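Local atomic coordinates of malonyl CoA-acyl carrier protein transacylase (Synechocystis sp. PCC 6803 substr. Kazusa, PDB entry 4RR5), a protein that catalyses transfer of the malonyl group from malonyl-CoA to holo-acyl carrier protein, supplying malonyl-ACP for fatty acid biosynthesis. Residues C206-D220 against Q225-Q237. Numbering follows the deposited sequence.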
# COMPACT_ATOMS: atom_id res chain seq x y z
N CYS A 206 -9.91 -11.29 -14.46
CA CYS A 206 -9.91 -9.88 -14.75
C CYS A 206 -8.83 -9.61 -15.78
O CYS A 206 -7.69 -10.02 -15.58
CB CYS A 206 -9.70 -9.08 -13.46
SG CYS A 206 -9.64 -7.30 -13.66
N HIS A 207 -9.16 -8.98 -16.90
CA HIS A 207 -8.14 -8.68 -17.90
C HIS A 207 -7.26 -7.53 -17.45
O HIS A 207 -7.76 -6.48 -17.06
CB HIS A 207 -8.75 -8.35 -19.24
CG HIS A 207 -7.79 -7.70 -20.19
ND1 HIS A 207 -6.58 -8.27 -20.54
CD2 HIS A 207 -7.86 -6.52 -20.86
CE1 HIS A 207 -5.95 -7.47 -21.38
NE2 HIS A 207 -6.70 -6.40 -21.59
N PHE A 208 -5.95 -7.70 -17.52
CA PHE A 208 -5.03 -6.63 -17.17
C PHE A 208 -4.38 -6.02 -18.42
O PHE A 208 -3.74 -6.74 -19.19
CB PHE A 208 -3.94 -7.13 -16.22
CG PHE A 208 -4.32 -7.09 -14.77
CD1 PHE A 208 -5.64 -7.17 -14.38
CD2 PHE A 208 -3.34 -6.96 -13.80
CE1 PHE A 208 -5.99 -7.14 -13.04
CE2 PHE A 208 -3.68 -6.91 -12.45
CZ PHE A 208 -5.01 -7.00 -12.07
N ASN A 209 -4.54 -4.72 -18.62
CA ASN A 209 -3.80 -4.05 -19.70
C ASN A 209 -2.33 -3.96 -19.33
O ASN A 209 -1.96 -4.02 -18.15
CB ASN A 209 -4.32 -2.63 -19.99
CG ASN A 209 -5.82 -2.58 -20.19
OD1 ASN A 209 -6.41 -3.48 -20.78
ND2 ASN A 209 -6.44 -1.52 -19.67
N ASP A 210 -1.48 -3.80 -20.32
CA ASP A 210 -0.09 -3.52 -20.04
C ASP A 210 -0.03 -2.11 -19.47
O ASP A 210 -0.92 -1.29 -19.68
CB ASP A 210 0.77 -3.69 -21.30
CG ASP A 210 0.76 -5.13 -21.84
OD1 ASP A 210 0.72 -6.08 -21.02
OD2 ASP A 210 0.79 -5.31 -23.08
N ALA A 211 1.02 -1.84 -18.71
CA ALA A 211 1.15 -0.56 -18.04
C ALA A 211 1.83 0.45 -18.94
O ALA A 211 2.77 0.14 -19.67
CB ALA A 211 1.92 -0.72 -16.73
N THR A 212 1.35 1.69 -18.84
CA THR A 212 1.86 2.81 -19.60
C THR A 212 3.16 3.36 -19.00
O THR A 212 3.84 4.17 -19.63
CB THR A 212 0.80 3.90 -19.64
OG1 THR A 212 0.63 4.41 -18.32
CG2 THR A 212 -0.51 3.31 -20.06
N VAL A 213 3.48 2.94 -17.77
CA VAL A 213 4.79 3.19 -17.16
C VAL A 213 5.22 1.96 -16.35
O VAL A 213 4.41 1.07 -16.06
CB VAL A 213 4.79 4.45 -16.26
CG1 VAL A 213 4.60 5.70 -17.08
CG2 VAL A 213 3.73 4.36 -15.21
N PRO A 214 6.51 1.88 -15.99
CA PRO A 214 6.94 0.73 -15.19
C PRO A 214 6.29 0.69 -13.81
O PRO A 214 6.30 1.70 -13.09
CB PRO A 214 8.45 0.93 -15.06
CG PRO A 214 8.83 1.71 -16.26
CD PRO A 214 7.66 2.64 -16.51
N VAL A 215 5.74 -0.47 -13.45
CA VAL A 215 5.25 -0.75 -12.11
C VAL A 215 6.26 -1.60 -11.36
O VAL A 215 6.69 -2.63 -11.88
CB VAL A 215 3.89 -1.49 -12.16
CG1 VAL A 215 3.24 -1.57 -10.76
CG2 VAL A 215 2.97 -0.85 -13.19
N LEU A 216 6.63 -1.19 -10.15
CA LEU A 216 7.46 -2.04 -9.29
C LEU A 216 6.60 -2.71 -8.22
O LEU A 216 6.21 -2.08 -7.24
CB LEU A 216 8.60 -1.26 -8.64
CG LEU A 216 9.74 -0.77 -9.55
CD1 LEU A 216 9.30 0.28 -10.57
CD2 LEU A 216 10.90 -0.25 -8.72
N SER A 217 6.33 -4.00 -8.39
CA SER A 217 5.40 -4.69 -7.50
C SER A 217 5.99 -5.21 -6.18
O SER A 217 7.17 -5.55 -6.09
CB SER A 217 4.77 -5.83 -8.27
OG SER A 217 4.28 -5.34 -9.50
N ASN A 218 5.13 -5.27 -5.16
CA ASN A 218 5.53 -5.62 -3.80
C ASN A 218 6.33 -6.92 -3.66
O ASN A 218 7.32 -6.96 -2.93
CB ASN A 218 4.29 -5.73 -2.88
CG ASN A 218 3.70 -4.37 -2.49
OD1 ASN A 218 2.68 -4.32 -1.80
ND2 ASN A 218 4.32 -3.28 -2.95
N VAL A 219 5.88 -7.98 -4.32
CA VAL A 219 6.59 -9.26 -4.17
C VAL A 219 7.84 -9.36 -5.05
O VAL A 219 8.68 -10.23 -4.83
CB VAL A 219 5.68 -10.47 -4.50
CG1 VAL A 219 4.58 -10.61 -3.46
CG2 VAL A 219 5.11 -10.38 -5.92
N ASP A 220 7.96 -8.47 -6.04
CA ASP A 220 9.12 -8.51 -6.94
C ASP A 220 9.31 -7.15 -7.62
O ASP A 220 8.83 -6.93 -8.75
CB ASP A 220 8.94 -9.64 -7.98
CG ASP A 220 10.02 -9.62 -9.07
OD1 ASP A 220 11.13 -9.07 -8.85
OD2 ASP A 220 9.74 -10.16 -10.15
N GLN A 225 6.13 -3.87 -17.17
CA GLN A 225 4.90 -3.27 -17.67
C GLN A 225 3.96 -4.28 -18.27
O GLN A 225 2.87 -3.92 -18.73
CB GLN A 225 5.21 -2.21 -18.70
CG GLN A 225 6.01 -1.08 -18.14
CD GLN A 225 6.23 0.00 -19.15
OE1 GLN A 225 7.31 0.60 -19.19
NE2 GLN A 225 5.22 0.28 -19.96
N ASN A 226 4.37 -5.54 -18.28
CA ASN A 226 3.53 -6.61 -18.80
C ASN A 226 2.31 -6.87 -17.90
O ASN A 226 2.44 -7.12 -16.69
CB ASN A 226 4.35 -7.90 -18.97
CG ASN A 226 3.52 -9.04 -19.51
OD1 ASN A 226 3.16 -9.97 -18.78
ND2 ASN A 226 3.19 -8.97 -20.80
N GLY A 227 1.12 -6.80 -18.50
CA GLY A 227 -0.12 -6.93 -17.76
C GLY A 227 -0.22 -8.24 -17.01
O GLY A 227 -0.74 -8.30 -15.90
N ASP A 228 0.29 -9.29 -17.62
CA ASP A 228 0.09 -10.62 -17.06
C ASP A 228 1.10 -10.94 -15.96
O ASP A 228 0.79 -11.65 -15.00
CB ASP A 228 0.16 -11.67 -18.17
CG ASP A 228 -1.11 -11.70 -19.00
OD1 ASP A 228 -2.20 -11.51 -18.42
OD2 ASP A 228 -1.00 -11.87 -20.23
N ARG A 229 2.31 -10.42 -16.10
CA ARG A 229 3.29 -10.58 -15.05
C ARG A 229 2.83 -9.79 -13.82
O ARG A 229 2.95 -10.27 -12.68
CB ARG A 229 4.68 -10.13 -15.52
CG ARG A 229 5.78 -10.24 -14.45
CD ARG A 229 6.00 -11.68 -13.92
NE ARG A 229 7.10 -11.70 -12.95
CZ ARG A 229 7.02 -12.19 -11.71
NH1 ARG A 229 5.90 -12.74 -11.27
NH2 ARG A 229 8.08 -12.13 -10.91
N LEU A 230 2.27 -8.60 -14.04
CA LEU A 230 1.76 -7.74 -12.96
C LEU A 230 0.60 -8.39 -12.19
O LEU A 230 0.57 -8.35 -10.97
CB LEU A 230 1.33 -6.38 -13.50
CG LEU A 230 2.46 -5.43 -13.88
CD1 LEU A 230 1.86 -4.10 -14.28
CD2 LEU A 230 3.44 -5.23 -12.76
N LYS A 231 -0.35 -8.99 -12.91
CA LYS A 231 -1.41 -9.76 -12.28
C LYS A 231 -0.83 -10.91 -11.44
O LYS A 231 -1.26 -11.14 -10.30
CB LYS A 231 -2.38 -10.33 -13.31
CG LYS A 231 -3.65 -10.87 -12.67
CD LYS A 231 -4.46 -11.77 -13.59
CE LYS A 231 -4.85 -11.06 -14.88
NZ LYS A 231 -6.06 -11.69 -15.48
N GLU A 232 0.13 -11.61 -12.02
CA GLU A 232 0.81 -12.71 -11.33
C GLU A 232 1.43 -12.20 -10.03
O GLU A 232 1.20 -12.75 -8.97
CB GLU A 232 1.87 -13.34 -12.22
CG GLU A 232 2.44 -14.66 -11.70
CD GLU A 232 3.83 -14.99 -12.26
OE1 GLU A 232 4.18 -14.52 -13.38
OE2 GLU A 232 4.59 -15.70 -11.57
N LYS A 233 2.21 -11.13 -10.11
CA LYS A 233 2.79 -10.54 -8.92
C LYS A 233 1.72 -10.06 -7.91
O LYS A 233 1.91 -10.15 -6.70
CB LYS A 233 3.69 -9.36 -9.30
CG LYS A 233 4.80 -9.68 -10.28
CD LYS A 233 5.69 -8.47 -10.41
CE LYS A 233 6.85 -8.66 -11.35
NZ LYS A 233 7.89 -7.66 -10.99
N LEU A 234 0.60 -9.55 -8.41
CA LEU A 234 -0.45 -9.05 -7.53
C LEU A 234 -1.15 -10.21 -6.82
O LEU A 234 -1.39 -10.18 -5.62
CB LEU A 234 -1.44 -8.20 -8.32
CG LEU A 234 -2.57 -7.58 -7.50
CD1 LEU A 234 -2.01 -6.51 -6.56
CD2 LEU A 234 -3.67 -7.01 -8.40
N ILE A 235 -1.47 -11.25 -7.59
CA ILE A 235 -2.05 -12.47 -7.04
C ILE A 235 -1.19 -13.06 -5.93
O ILE A 235 -1.70 -13.59 -4.95
CB ILE A 235 -2.26 -13.53 -8.15
CG1 ILE A 235 -3.50 -13.17 -8.98
CG2 ILE A 235 -2.37 -14.95 -7.57
CD1 ILE A 235 -3.72 -14.06 -10.16
N GLN A 236 0.13 -12.92 -6.07
CA GLN A 236 1.06 -13.39 -5.06
C GLN A 236 1.19 -12.46 -3.84
O GLN A 236 1.76 -12.84 -2.81
CB GLN A 236 2.43 -13.61 -5.70
CG GLN A 236 2.46 -14.82 -6.61
CD GLN A 236 3.68 -14.85 -7.51
OE1 GLN A 236 4.56 -14.00 -7.42
NE2 GLN A 236 3.73 -15.84 -8.40
N GLN A 237 0.64 -11.25 -3.94
CA GLN A 237 0.95 -10.22 -2.97
C GLN A 237 0.36 -10.49 -1.59
O GLN A 237 0.97 -10.13 -0.58
CB GLN A 237 0.44 -8.87 -3.47
CG GLN A 237 0.76 -7.71 -2.54
CD GLN A 237 -0.22 -6.59 -2.72
OE1 GLN A 237 -1.43 -6.81 -2.74
NE2 GLN A 237 0.30 -5.37 -2.88
O HOH W 1 6.52 -5.16 -11.27
O HOH W 2 1.73 -5.98 -9.48
O HOH W 3 3.27 -7.73 -5.71
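At the N-terminus of helix 227-235 in this acyltransferase fold, Asp210 OD1 accepts from Gly227 N (2.7 Å, nearly straight at 164°) with the lone pair that faces away from OD2. Alongside, Asn226 caps the helix: its OD1 accepts from Arg229 N and, weakly, from Asp228 N. Just before the cap, Ala211 N meets Gln225 O at 2.8 Å, while the Gln225 chain, extended beyond CG, runs beside the Pro214 ring.

One turn along, Lys231 lays its CG over the centre of the Phe208 ring, 4.0 Å from the centroid, a CH-pi contact. CG of Lys231 is anti to its backbone N (chi1 -167°), and a bend at chi3 turns NZ toward Cys206 O and Thr204 O. Leu234 CD2 meets the ring edge near CZ, and Phe101 packs against Phe208 edge-to-face. An alanine at Phe208 is likely to open a gap beneath the Lys231 methylenes and take away the ring edge that Leu234 CD2 packs on.

The short strand 215-217 runs 28° from the helix direction, and Leu230 packs between them, CD1 on Val215 CG2 at 3.6 Å and CD2 against Ser217. Here the chain reaches the active site, whose residues are probably Ser88 and His188: Asn218 OD1 accepts from Gln237 NE2 (2.8 Å), the donor well above the carbonyl plane, and from the backbone N of Ser88, the probable nucleophile, in what looks like a GxSxG nucleophile elbow; Gln237 OE1 is held by Arg113.

Ser217 to Asp220 form a type I turn, and Lys233 of the helix, extended beyond CG, lies along it, passing Ser217 CB and giving NZ to Asp220 O (2.5 Å), to a water shared with Val215 O and Ser217 OG, and weakly to Asp220 OD2. Arg229 NH2 reaches the same OD2 at 2.7 Å in a salt bridge, its guanidinium plane tilted against the carboxylate.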